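Soluble inorganic pyrophosphatase (Toxoplasma gondii, PDB 5WRT) probably hydrolyses inorganic pyrophosphate to phosphate with magnesium, as the type I (PPase family) pyrophosphatase part of a longer protein. Local coordinates at residues Ser7-Glu10 against Gly11-Asp14; Asp164-Phe167 against Ser168-Asn171; Trp193-Leu196 against Pro197-Asn200. One frame throughout, in Å; residues are numbered along the deposited sequence.

How the contacts relate
None of the three contacts touches another: nearest atoms are about 21 Å apart for contacts 1 and 2, about 17 Å for 1 and 3, and about 23 Å for 2 and 3. Contacts 1 and 2 lie at the surface, whereas contact 3 is partly buried and meets the second subunit. Each joins different elements: contact 1 connects strands 3-7 and 16-20, contact 2 leads from strand 152-161 toward helix 173-179, and contact 3 follows helix 183-193 into helix 196-199. A type II turn and a carboxylate shape contact 1; a type I turn, a carbonyl shared by two amides and leucine packing contact 2; backbone helix bonds, beside a cluster of aromatic rings, contact 3.

Contact 1 (Ser7-Glu10 against Gly11-Asp14); sequences SGTE and GEKD
The flat carboxylate of Asp14 lies against the backbone of Gly8 and Thr9. From above its plane, 44° out of it, the amide N of Thr9 reaches OD1 in a nearly straight hydrogen bond, Thr9 N to Asp14 OD1 being 3.1 Å with 177° at the hydrogen. Gly8 CA approaches the same group, 3.6 Å from Asp14 CG. With chi1 at 64°, CG of Asp14 sits between its own N and carbonyl carbon, which turns the acid back across the loop to that amide. The backbone of Asp14 takes part too: its O receives a CA-H...O contact from Gly8 CA at 3.5 Å. Gly8, at positive phi, brings its CA close against this oxygen.

Farther round, Thr9 to Glu12 form a type II beta turn, closed by the hydrogen bond from Glu12 N to Thr9 O at 3.1 Å. Gly11 takes the third place of the turn with positive phi, the usual glycine position of a type II turn. Over the turn, the side chains of Thr9 and Glu12 run alongside one another and point the same way; Glu12 CG lies 3.7 Å from Thr9 CB, joining the aliphatic parts of the two residues.

The whole loop is a surface connection between strands 3-7 and 16-20, neighbours in an antiparallel three-stranded sheet. Ser7, at the end of the first strand, is hydrogen-bonded through its backbone to Arg16 at the start of the second, so the loop closes a beta hairpin.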
loop_
_atom_site.group_PDB
_atom_site.type_symbol
_atom_site.label_atom_id
_atom_site.label_comp_id
_atom_site.label_asym_id
_atom_site.label_seq_id
_atom_site.Cartn_x
_atom_site.Cartn_y
_atom_site.Cartn_z
ATOM N N SER A 7 0.631 -26.849 -12.710
ATOM C CA SER A 7 1.364 -27.970 -12.145
ATOM C C SER A 7 1.840 -27.603 -10.748
ATOM O O SER A 7 2.013 -26.426 -10.422
ATOM C CB SER A 7 2.558 -28.364 -13.026
ATOM O OG SER A 7 3.609 -28.899 -12.244
ATOM N N GLY A 8 2.041 -28.624 -9.922
ATOM C CA GLY A 8 2.399 -28.406 -8.539
ATOM C C GLY A 8 1.207 -27.976 -7.704
ATOM O O GLY A 8 0.053 -27.997 -8.140
ATOM N N THR A 9 1.509 -27.572 -6.472
ATOM C CA THR A 9 0.495 -27.171 -5.506
ATOM C C THR A 9 0.642 -25.693 -5.169
ATOM O O THR A 9 1.759 -25.198 -4.982
ATOM C CB THR A 9 0.609 -28.008 -4.220
ATOM O OG1 THR A 9 0.497 -29.401 -4.539
ATOM C CG2 THR A 9 -0.479 -27.628 -3.224
ATOM N N GLU A 10 -0.493 -24.993 -5.102
ATOM C CA GLU A 10 -0.474 -23.545 -4.945
ATOM C C GLU A 10 0.233 -23.168 -3.652
ATOM O O GLU A 10 0.022 -23.787 -2.605
ATOM C CB GLU A 10 -1.898 -22.984 -4.943
ATOM C CG GLU A 10 -1.961 -21.460 -4.959
ATOM C CD GLU A 10 -2.824 -20.918 -6.081
ATOM O OE1 GLU A 10 -3.848 -21.555 -6.405
ATOM O OE2 GLU A 10 -2.479 -19.856 -6.644
ATOM N N GLY A 11 1.086 -22.150 -3.726
ATOM C CA GLY A 11 1.820 -21.708 -2.562
ATOM C C GLY A 11 3.038 -22.531 -2.211
ATOM O O GLY A 11 3.648 -22.279 -1.164
ATOM N N GLU A 12 3.398 -23.520 -3.021
ATOM C CA GLU A 12 4.518 -24.398 -2.724
ATOM C C GLU A 12 5.598 -24.200 -3.782
ATOM O O GLU A 12 5.371 -23.581 -4.825
ATOM C CB GLU A 12 4.069 -25.863 -2.673
ATOM C CG GLU A 12 2.779 -26.093 -1.894
ATOM C CD GLU A 12 2.962 -26.008 -0.392
ATOM O OE1 GLU A 12 4.105 -26.171 0.082
ATOM O OE2 GLU A 12 1.960 -25.775 0.316
ATOM N N LYS A 13 6.785 -24.754 -3.517
ATOM C CA LYS A 13 7.925 -24.499 -4.391
ATOM C C LYS A 13 7.795 -25.174 -5.751
ATOM O O LYS A 13 8.497 -24.784 -6.691
ATOM C CB LYS A 13 9.221 -24.950 -3.716
ATOM C CG LYS A 13 9.787 -23.946 -2.727
ATOM C CD LYS A 13 11.206 -24.312 -2.322
ATOM C CE LYS A 13 11.500 -23.877 -0.896
ATOM N NZ LYS A 13 10.576 -24.511 0.082
ATOM N N ASP A 14 6.920 -26.170 -5.885
ATOM C CA ASP A 14 6.731 -26.871 -7.149
ATOM C C ASP A 14 5.648 -26.256 -8.028
ATOM O O ASP A 14 5.435 -26.737 -9.146
ATOM C CB ASP A 14 6.410 -28.350 -6.896
ATOM C CG ASP A 14 5.092 -28.554 -6.165
ATOM O OD1 ASP A 14 4.499 -27.559 -5.694
ATOM O OD2 ASP A 14 4.650 -29.717 -6.058
#

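Contact 2 (Asp164-Phe167 against Ser168-Asn171); sequences DPLF and SQLN
Leu166 O is the shared acceptor at the centre of this contact: Gln169 N and Leu170 N both donate to it, in weak hydrogen bonds. Leu170 N lies 3.0 Å from Leu166 O with a strongly bent angle of 123° at the hydrogen. The same amide also bonds to Phe167 O, with Leu170 N 3.2 Å from Phe167 O and a straighter 151°, although it approaches from well above the carbonyl plane. One N-H is thus divided between two successive carbonyls.

Side chains flank these backbone bonds. A methyl of Leu170 packs against the first side-chain carbon of Leu166: Leu170 CD1 lies 3.8 Å from Leu166 CB. Leu170 CG is nearer still to the backbone, 3.2 Å from Leu166 O. Gln169 crosses Leu166 at a slant, bringing its OE1 within 3.7 Å of Leu166 CD2. The side chain of Phe167 turns away from Ser168-Asn171 and packs on Pro44, Leu46 and Ile160.

The next shell fixes the start of the segment. Asp164 OD2 accepts from Leu166 N at 3.0 Å, while its other oxygen, OD1, takes a hydrogen bond from Ser128 N. Lys140 gathers the far end: its NZ bonds to Phe167 O, Leu170 O and Asn171 OD1 and makes a cation-pi contact with Phe167, which would probably ease the crowding of the Phe167 and Leu170 carbonyl oxygens.

Asp164 forms an Asx turn superimposed on a type I beta turn, Asp164 to Phe167, closed by Phe167 N on Asp164 O. This connection takes the chain from strand 152-161 toward helix 173-179, at the surface and away from the magnesium site.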
loop_
_atom_site.group_PDB
_atom_site.type_symbol
_atom_site.label_atom_id
_atom_site.label_comp_id
_atom_site.label_asym_id
_atom_site.label_seq_id
_atom_site.Cartn_x
_atom_site.Cartn_y
_atom_site.Cartn_z
ATOM N N ASP A 164 -13.643 -5.402 -19.808
ATOM C CA ASP A 164 -14.050 -4.719 -18.591
ATOM C C ASP A 164 -15.106 -3.671 -18.932
ATOM O O ASP A 164 -15.029 -3.037 -19.989
ATOM C CB ASP A 164 -12.850 -4.062 -17.909
ATOM C CG ASP A 164 -13.216 -3.400 -16.593
ATOM O OD1 ASP A 164 -13.036 -4.034 -15.531
ATOM O OD2 ASP A 164 -13.693 -2.246 -16.621
ATOM N N PRO A 165 -16.114 -3.482 -18.075
ATOM C CA PRO A 165 -17.208 -2.561 -18.429
ATOM C C PRO A 165 -16.757 -1.146 -18.773
ATOM O O PRO A 165 -17.403 -0.494 -19.603
ATOM C CB PRO A 165 -18.094 -2.582 -17.178
ATOM C CG PRO A 165 -17.845 -3.919 -16.571
ATOM C CD PRO A 165 -16.394 -4.217 -16.828
ATOM N N LEU A 166 -15.676 -0.649 -18.182
ATOM C CA LEU A 166 -15.238 0.718 -18.433
ATOM C C LEU A 166 -14.219 0.830 -19.564
ATOM O O LEU A 166 -13.620 1.897 -19.730
ATOM C CB LEU A 166 -14.640 1.320 -17.162
ATOM C CG LEU A 166 -15.486 1.328 -15.891
ATOM C CD1 LEU A 166 -14.637 1.726 -14.691
ATOM C CD2 LEU A 166 -16.657 2.281 -16.048
ATOM N N PHE A 167 -14.007 -0.239 -20.335
ATOM C CA PHE A 167 -12.975 -0.232 -21.367
ATOM C C PHE A 167 -13.153 0.928 -22.341
ATOM O O PHE A 167 -12.243 1.744 -22.529
ATOM C CB PHE A 167 -12.981 -1.565 -22.114
ATOM C CG PHE A 167 -12.000 -1.627 -23.246
ATOM C CD1 PHE A 167 -10.682 -1.969 -23.011
ATOM C CD2 PHE A 167 -12.395 -1.348 -24.547
ATOM C CE1 PHE A 167 -9.774 -2.033 -24.044
ATOM C CE2 PHE A 167 -11.490 -1.407 -25.586
ATOM C CZ PHE A 167 -10.176 -1.751 -25.333
ATOM N N SER A 168 -14.327 1.019 -22.968
ATOM C CA SER A 168 -14.555 2.059 -23.966
ATOM C C SER A 168 -14.574 3.457 -23.360
ATOM O O SER A 168 -14.440 4.440 -24.096
ATOM C CB SER A 168 -15.863 1.801 -24.713
ATOM O OG SER A 168 -16.969 1.855 -23.831
ATOM N N GLN A 169 -14.748 3.567 -22.045
ATOM C CA GLN A 169 -14.810 4.858 -21.377
ATOM C C GLN A 169 -13.460 5.339 -20.864
ATOM O O GLN A 169 -13.328 6.520 -20.522
ATOM C CB GLN A 169 -15.789 4.789 -20.203
ATOM C CG GLN A 169 -17.250 4.813 -20.600
ATOM C CD GLN A 169 -18.163 4.870 -19.395
ATOM O OE1 GLN A 169 -18.556 3.838 -18.852
ATOM N NE2 GLN A 169 -18.495 6.080 -18.960
ATOM N N LEU A 170 -12.465 4.462 -20.789
ATOM C CA LEU A 170 -11.139 4.805 -20.291
ATOM C C LEU A 170 -10.159 4.851 -21.456
ATOM O O LEU A 170 -9.940 3.838 -22.125
ATOM C CB LEU A 170 -10.670 3.800 -19.238
ATOM C CG LEU A 170 -11.548 3.648 -17.995
ATOM C CD1 LEU A 170 -11.028 2.527 -17.106
ATOM C CD2 LEU A 170 -11.625 4.958 -17.225
ATOM N N ASN A 171 -9.571 6.024 -21.696
ATOM C CA ASN A 171 -8.553 6.167 -22.727
ATOM C C ASN A 171 -7.292 6.887 -22.270
ATOM O O ASN A 171 -6.293 6.843 -22.995
ATOM C CB ASN A 171 -9.120 6.899 -23.955
ATOM C CG ASN A 171 -10.382 6.251 -24.493
ATOM O OD1 ASN A 171 -10.346 5.126 -24.993
ATOM N ND2 ASN A 171 -11.505 6.952 -24.389
#

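Contact 3 (Trp193-Leu196 against Pro197-Asn200); sequences WYKL and PTDN
A local helix-start contact, partly buried near the second subunit, joins Lys195 and Leu196, at the start of helix 196-199, to Pro197-Asn200. Lys195 stands at the N-cap position, and its O accepts from Asp199 N at 2.8 Å. Leu196 O takes the following bond from Asn200 N, also 2.8 Å; this donor comes from above the carbonyl plane, 43° out of it, where the helix ends. Asn200 then leaves helical geometry with a positive phi.

Side chains follow the same short turn. Thr198 holds its OG1 between N and the carbonyl carbon (chi1 47°), which brings the hydroxyl to 3.4 Å from Lys195 CA. That hydroxyl donates to Asp199 OD2 at 2.9 Å, steadying the carboxylate beside the lysine. Lys195 NZ remains 5.1 Å from Asp199 OD2 and instead makes its salt bridge with Asp149. Across the ring of Tyr194, Lys195 lays its CG over the centre of one face, 3.5 Å above the plane. Leu196 CB packs 3.5 Å from Pro197 CD, and Leu196 CD1 touches the backbone of Asn200, near its C and CA.

Trp193 is hydrogen-bonded through NE1 to Gly182 O of the second subunit and meets its Trp91 edge-to-face.

Trp193 to Leu196 form a type I beta turn that redirects the chain from helix 183-193 into the one-turn helix. In this turn between two helices, Tyr194 stacks on Trp190, meets Phe191 and Tyr85 edge-to-face, and has its side chain about 5 Å from that of Asp154, which puts Tyr194, though not the whole turn, close to a magnesium ligand.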
loop_
_atom_site.group_PDB
_atom_site.type_symbol
_atom_site.label_atom_id
_atom_site.label_comp_id
_atom_site.label_asym_id
_atom_site.label_seq_id
_atom_site.Cartn_x
_atom_site.Cartn_y
_atom_site.Cartn_z
ATOM N N TRP A 193 6.103 2.553 -1.612
ATOM C CA TRP A 193 6.315 2.153 -0.229
ATOM C C TRP A 193 6.557 0.662 -0.028
ATOM O O TRP A 193 6.988 0.272 1.062
ATOM C CB TRP A 193 5.108 2.576 0.626
ATOM C CG TRP A 193 4.989 4.059 0.821
ATOM C CD1 TRP A 193 4.167 4.913 0.142
ATOM C CD2 TRP A 193 5.709 4.861 1.765
ATOM N NE1 TRP A 193 4.336 6.197 0.601
ATOM C CE2 TRP A 193 5.277 6.193 1.598
ATOM C CE3 TRP A 193 6.679 4.584 2.734
ATOM C CZ2 TRP A 193 5.781 7.244 2.363
ATOM C CZ3 TRP A 193 7.178 5.628 3.492
ATOM C CH2 TRP A 193 6.728 6.941 3.302
ATOM N N TYR A 194 6.301 -0.181 -1.033
ATOM C CA TYR A 194 6.202 -1.618 -0.771
ATOM C C TYR A 194 7.534 -2.275 -0.417
ATOM O O TYR A 194 7.532 -3.404 0.083
ATOM C CB TYR A 194 5.569 -2.339 -1.963
ATOM C CG TYR A 194 6.488 -2.569 -3.140
ATOM C CD1 TYR A 194 7.041 -1.502 -3.833
ATOM C CD2 TYR A 194 6.791 -3.856 -3.565
ATOM C CE1 TYR A 194 7.876 -1.710 -4.915
ATOM C CE2 TYR A 194 7.624 -4.075 -4.645
ATOM C CZ TYR A 194 8.165 -2.997 -5.317
ATOM O OH TYR A 194 8.995 -3.207 -6.395
ATOM N N LYS A 195 8.664 -1.615 -0.655
ATOM C CA LYS A 195 9.954 -2.189 -0.299
ATOM C C LYS A 195 10.558 -1.547 0.947
ATOM O O LYS A 195 11.728 -1.793 1.255
ATOM C CB LYS A 195 10.925 -2.074 -1.474
ATOM C CG LYS A 195 10.582 -2.946 -2.671
ATOM C CD LYS A 195 11.547 -2.675 -3.819
ATOM C CE LYS A 195 11.639 -3.883 -4.758
ATOM N NZ LYS A 195 13.003 -4.075 -5.359
ATOM N N LEU A 196 9.793 -0.721 1.659
ATOM C CA LEU A 196 10.271 -0.201 2.938
ATOM C C LEU A 196 10.472 -1.298 3.974
ATOM O O LEU A 196 11.513 -1.287 4.654
ATOM C CB LEU A 196 9.328 0.889 3.457
ATOM C CG LEU A 196 9.896 1.665 4.652
ATOM C CD1 LEU A 196 10.981 2.633 4.199
ATOM C CD2 LEU A 196 8.799 2.400 5.409
ATOM N N PRO A 197 9.549 -2.248 4.170
ATOM C CA PRO A 197 9.812 -3.288 5.177
ATOM C C PRO A 197 10.924 -4.240 4.778
ATOM O O PRO A 197 11.657 -4.717 5.652
ATOM C CB PRO A 197 8.466 -4.019 5.298
ATOM C CG PRO A 197 7.464 -3.132 4.631
ATOM C CD PRO A 197 8.213 -2.410 3.570
ATOM N N THR A 198 11.077 -4.528 3.484
ATOM C CA THR A 198 12.077 -5.497 3.052
ATOM C C THR A 198 13.454 -4.864 2.876
ATOM O O THR A 198 14.470 -5.486 3.206
ATOM C CB THR A 198 11.630 -6.171 1.752
ATOM O OG1 THR A 198 11.165 -5.180 0.829
ATOM C CG2 THR A 198 10.508 -7.160 2.029
ATOM N N ASP A 199 13.515 -3.633 2.368
ATOM C CA ASP A 199 14.785 -3.019 2.009
ATOM C C ASP A 199 15.026 -1.668 2.671
ATOM O O ASP A 199 16.087 -1.073 2.449
ATOM C CB ASP A 199 14.879 -2.858 0.486
ATOM C CG ASP A 199 14.837 -4.185 -0.247
ATOM O OD1 ASP A 199 15.908 -4.668 -0.667
ATOM O OD2 ASP A 199 13.730 -4.745 -0.404
ATOM N N ASN A 200 14.078 -1.169 3.467
ATOM C CA ASN A 200 14.198 0.124 4.145
ATOM C C ASN A 200 14.469 1.256 3.154
ATOM O O ASN A 200 15.227 2.185 3.433
ATOM C CB ASN A 200 15.271 0.077 5.235
ATOM C CG ASN A 200 15.163 1.230 6.212
ATOM O OD1 ASN A 200 16.143 1.923 6.486
ATOM N ND2 ASN A 200 13.964 1.443 6.743
#